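Local coordinates for protein Phenylalanine/tyrosine ammonia-lyase (Rhodosporidium toruloides, PDB 1Y2M) that catalyses the non-oxidative deamination of L-phenylalanine and L-tyrosine to trans-cinnamic acid and p-coumaric acid, the committing step of phenylpropanoid metabolism, at residues Asn270-Leu283 / Asn412-Thr425. Sequence-based numbering, arbitrary orientation. Where two conformers were deposited one is given.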
# COMPACT_ATOMS: atom_id res chain seq x y z
N ASN B 270 18.82 18.53 17.00
CA ASN B 270 19.25 17.61 15.93
C ASN B 270 19.40 16.25 16.54
O ASN B 270 20.13 16.10 17.54
CB ASN B 270 20.65 17.95 15.35
CG ASN B 270 20.63 19.01 14.29
OD1 ASN B 270 19.60 19.58 13.98
ND2 ASN B 270 21.79 19.26 13.70
N GLY B 271 18.80 15.24 15.94
CA GLY B 271 18.96 13.89 16.45
C GLY B 271 17.73 13.05 16.34
O GLY B 271 16.69 13.47 15.84
N THR B 272 17.85 11.82 16.81
CA THR B 272 16.88 10.80 16.52
C THR B 272 16.19 10.30 17.81
O THR B 272 15.49 9.29 17.79
CB THR B 272 17.52 9.60 15.80
OG1 THR B 272 18.35 8.87 16.72
CG2 THR B 272 18.32 10.04 14.61
N ALA B 273 16.34 11.02 18.91
CA ALA B 273 15.87 10.48 20.20
C ALA B 273 14.39 10.20 20.30
O ALA B 273 13.97 9.32 21.04
CB ALA B 273 16.32 11.36 21.34
N VAL B 274 13.54 10.98 19.62
CA VAL B 274 12.11 10.81 19.79
C VAL B 274 11.66 9.56 19.04
O VAL B 274 10.98 8.70 19.59
CB VAL B 274 11.37 12.05 19.33
CG1 VAL B 274 9.87 11.84 19.46
CG2 VAL B 274 11.87 13.30 20.11
N SER B 275 12.06 9.44 17.78
CA SER B 275 11.73 8.22 17.04
C SER B 275 12.38 6.98 17.65
O SER B 275 11.74 5.92 17.74
CB SER B 275 12.13 8.35 15.57
OG SER B 275 13.48 8.75 15.49
N ALA B 276 13.63 7.10 18.10
CA ALA B 276 14.27 5.96 18.78
C ALA B 276 13.50 5.57 20.07
O ALA B 276 13.36 4.38 20.42
CB ALA B 276 15.71 6.27 19.10
N SER B 277 13.06 6.58 20.81
CA SER B 277 12.27 6.29 22.00
C SER B 277 11.01 5.50 21.64
O SER B 277 10.72 4.42 22.16
CB SER B 277 11.85 7.58 22.67
OG SER B 277 11.00 7.23 23.75
N MSE B 278 10.20 6.07 20.75
CA MSE B 278 8.94 5.39 20.41
C MSE B 278 9.15 4.01 19.79
O MSE B 278 8.38 3.05 20.06
CB MSE B 278 8.07 6.23 19.49
CG MSE B 278 6.67 5.70 19.45
SE MSE B 278 5.45 7.04 18.70
CE MSE B 278 3.71 6.38 19.55
N ALA B 279 10.18 3.92 18.95
CA ALA B 279 10.57 2.67 18.34
C ALA B 279 11.00 1.62 19.38
O ALA B 279 10.69 0.44 19.23
CB ALA B 279 11.65 2.90 17.28
N THR B 280 11.74 2.04 20.40
CA THR B 280 12.16 1.11 21.46
C THR B 280 10.95 0.57 22.20
O THR B 280 10.86 -0.64 22.43
CB THR B 280 13.12 1.80 22.46
OG1 THR B 280 14.34 2.14 21.79
CG2 THR B 280 13.36 0.89 23.59
N LEU B 281 10.00 1.43 22.55
CA LEU B 281 8.78 1.00 23.22
C LEU B 281 8.00 0.03 22.34
O LEU B 281 7.47 -0.99 22.83
CB LEU B 281 7.97 2.22 23.61
CG LEU B 281 8.70 3.07 24.67
CD1 LEU B 281 8.08 4.44 24.69
CD2 LEU B 281 8.62 2.44 26.06
N ALA B 282 7.92 0.35 21.05
CA ALA B 282 7.17 -0.49 20.12
C ALA B 282 7.82 -1.86 19.92
O ALA B 282 7.15 -2.90 19.87
CB ALA B 282 6.96 0.23 18.82
N LEU B 283 9.15 -1.88 19.85
CA LEU B 283 9.83 -3.15 19.71
C LEU B 283 9.70 -4.02 20.95
O LEU B 283 9.43 -5.22 20.86
CB LEU B 283 11.30 -2.93 19.41
CG LEU B 283 12.07 -4.25 19.20
CD1 LEU B 283 11.49 -5.08 18.07
CD2 LEU B 283 13.53 -3.96 18.91
N ASN B 412 24.20 12.14 10.96
CA ASN B 412 23.73 11.14 11.94
C ASN B 412 22.33 11.34 12.54
O ASN B 412 21.81 10.53 13.31
CB ASN B 412 24.77 10.94 13.05
CG ASN B 412 25.98 10.18 12.59
OD1 ASN B 412 25.92 9.37 11.66
ND2 ASN B 412 27.10 10.41 13.28
N PHE B 413 21.71 12.45 12.20
CA PHE B 413 20.33 12.70 12.55
C PHE B 413 19.32 12.03 11.59
O PHE B 413 18.13 12.13 11.81
CB PHE B 413 20.12 14.20 12.56
CG PHE B 413 20.67 14.88 11.32
CD1 PHE B 413 20.09 14.72 10.06
CD2 PHE B 413 21.84 15.59 11.37
CE1 PHE B 413 20.60 15.31 8.94
CE2 PHE B 413 22.36 16.17 10.25
CZ PHE B 413 21.74 16.03 9.03
N GLN B 414 19.81 11.41 10.50
CA GLN B 414 18.94 10.78 9.52
C GLN B 414 18.52 9.43 10.08
O GLN B 414 19.29 8.45 9.98
CB GLN B 414 19.68 10.66 8.20
CG GLN B 414 18.93 10.04 7.06
CD GLN B 414 17.81 10.94 6.57
OE1 GLN B 414 16.71 10.91 7.11
NE2 GLN B 414 18.09 11.73 5.54
N ALA B 415 17.30 9.37 10.55
CA ALA B 415 16.86 8.24 11.41
C ALA B 415 16.40 7.02 10.58
O ALA B 415 15.43 6.36 10.96
CB ALA B 415 15.78 8.63 12.40
N ALA B 416 17.08 6.73 9.46
CA ALA B 416 16.71 5.61 8.58
C ALA B 416 16.87 4.28 9.30
O ALA B 416 16.05 3.38 9.16
CB ALA B 416 17.47 5.65 7.30
N ALA B 417 17.85 4.18 10.17
CA ALA B 417 18.03 2.91 10.92
C ALA B 417 16.77 2.67 11.76
O ALA B 417 16.27 1.53 11.79
CB ALA B 417 19.22 3.01 11.80
N VAL B 418 16.20 3.73 12.34
CA VAL B 418 15.01 3.59 13.20
C VAL B 418 13.80 3.27 12.34
O VAL B 418 13.00 2.38 12.68
CB VAL B 418 14.70 4.86 14.03
CG1 VAL B 418 13.45 4.65 14.84
CG2 VAL B 418 15.89 5.24 14.90
N ALA B 419 13.65 4.00 11.21
CA ALA B 419 12.48 3.81 10.36
C ALA B 419 12.50 2.37 9.86
O ALA B 419 11.43 1.70 9.85
CB ALA B 419 12.54 4.73 9.21
N ASN B 420 13.69 1.89 9.52
CA ASN B 420 13.88 0.50 9.05
C ASN B 420 13.30 -0.51 10.02
O ASN B 420 12.55 -1.42 9.63
CB ASN B 420 15.39 0.24 8.82
CG ASN B 420 15.75 -1.25 8.45
OD1 ASN B 420 16.16 -2.04 9.34
ND2 ASN B 420 15.70 -1.59 7.16
N THR B 421 13.61 -0.35 11.29
CA THR B 421 13.12 -1.30 12.28
C THR B 421 11.61 -1.28 12.35
O THR B 421 10.94 -2.32 12.57
CB THR B 421 13.69 -1.06 13.70
OG1 THR B 421 13.22 0.16 14.27
CG2 THR B 421 15.22 -1.04 13.64
N MSE B 422 11.06 -0.09 12.21
CA MSE B 422 9.59 0.07 12.37
C MSE B 422 8.80 -0.48 11.17
O MSE B 422 7.74 -1.09 11.32
CB MSE B 422 9.27 1.50 12.61
CG MSE B 422 9.74 1.98 13.97
SE MSE B 422 8.85 1.01 15.47
CE MSE B 422 10.14 -0.42 15.90
N GLU B 423 9.33 -0.27 9.96
CA GLU B 423 8.67 -0.79 8.73
C GLU B 423 8.61 -2.31 8.87
O GLU B 423 7.52 -2.90 8.69
CB GLU B 423 9.43 -0.38 7.48
CG GLU B 423 9.56 1.11 7.23
CD GLU B 423 8.30 1.80 6.73
OE1 GLU B 423 8.22 2.01 5.52
OE2 GLU B 423 7.46 2.21 7.53
N LYS B 424 9.75 -2.93 9.16
CA LYS B 424 9.84 -4.41 9.26
C LYS B 424 8.98 -4.95 10.38
O LYS B 424 8.28 -5.98 10.25
CB LYS B 424 11.29 -4.89 9.47
CG LYS B 424 12.28 -4.50 8.40
CD LYS B 424 13.77 -4.55 8.91
CE LYS B 424 14.00 -5.69 9.88
NZ LYS B 424 13.56 -5.54 11.34
N THR B 425 8.99 -4.27 11.52
CA THR B 425 8.21 -4.76 12.65
C THR B 425 6.72 -4.69 12.32
O THR B 425 5.95 -5.59 12.70
CB THR B 425 8.58 -3.99 13.92
OG1 THR B 425 9.98 -4.19 14.20
CG2 THR B 425 7.70 -4.39 15.15
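V418 and M422, one turn apart on helix 416-425, close on A279 of helix 273-283, whose methyl fits between them. With CG1 anti to its backbone N (chi1 178°), V418 sends that branch across to A279 CB at 3.5 Å and to the backbone carbonyl S275 O at 3.6 Å, while CG2 lies beside A276 CB. The selenomethionine M422 starts off to the side, but its chain bends at chi2 (-62°) and chi3, folding back over A279: SE lies 3.8 Å from A279 CB and also touches A282 CB, and CE ends 3.5 Å from A279 O. Small alanines facing longer side chains are consistent with the 9.6 Å between the axes of the two helical segments, which incline at 26°. Ahead of the two helices the backbones draw together, F413 CB lying 3.8 Å from G271 N, and the F413 ring meets the N270 amide obliquely. T272 turns CG2 to F413 O (3.5 Å) and A415 CB, while its OG1 bonds to E389. The backbone of G271 is hydrogen-bonded to S212, of the A211-S212-G213 segment that cyclises to the imidazolinone cofactor in the mature enzyme, and to D214 just after it. Apolar contacts thus hold the interface, the N412 side chain bonding instead to Q325 of the second subunit; its loop end lies beside the probable cinnamate site, where N270 is close to N397.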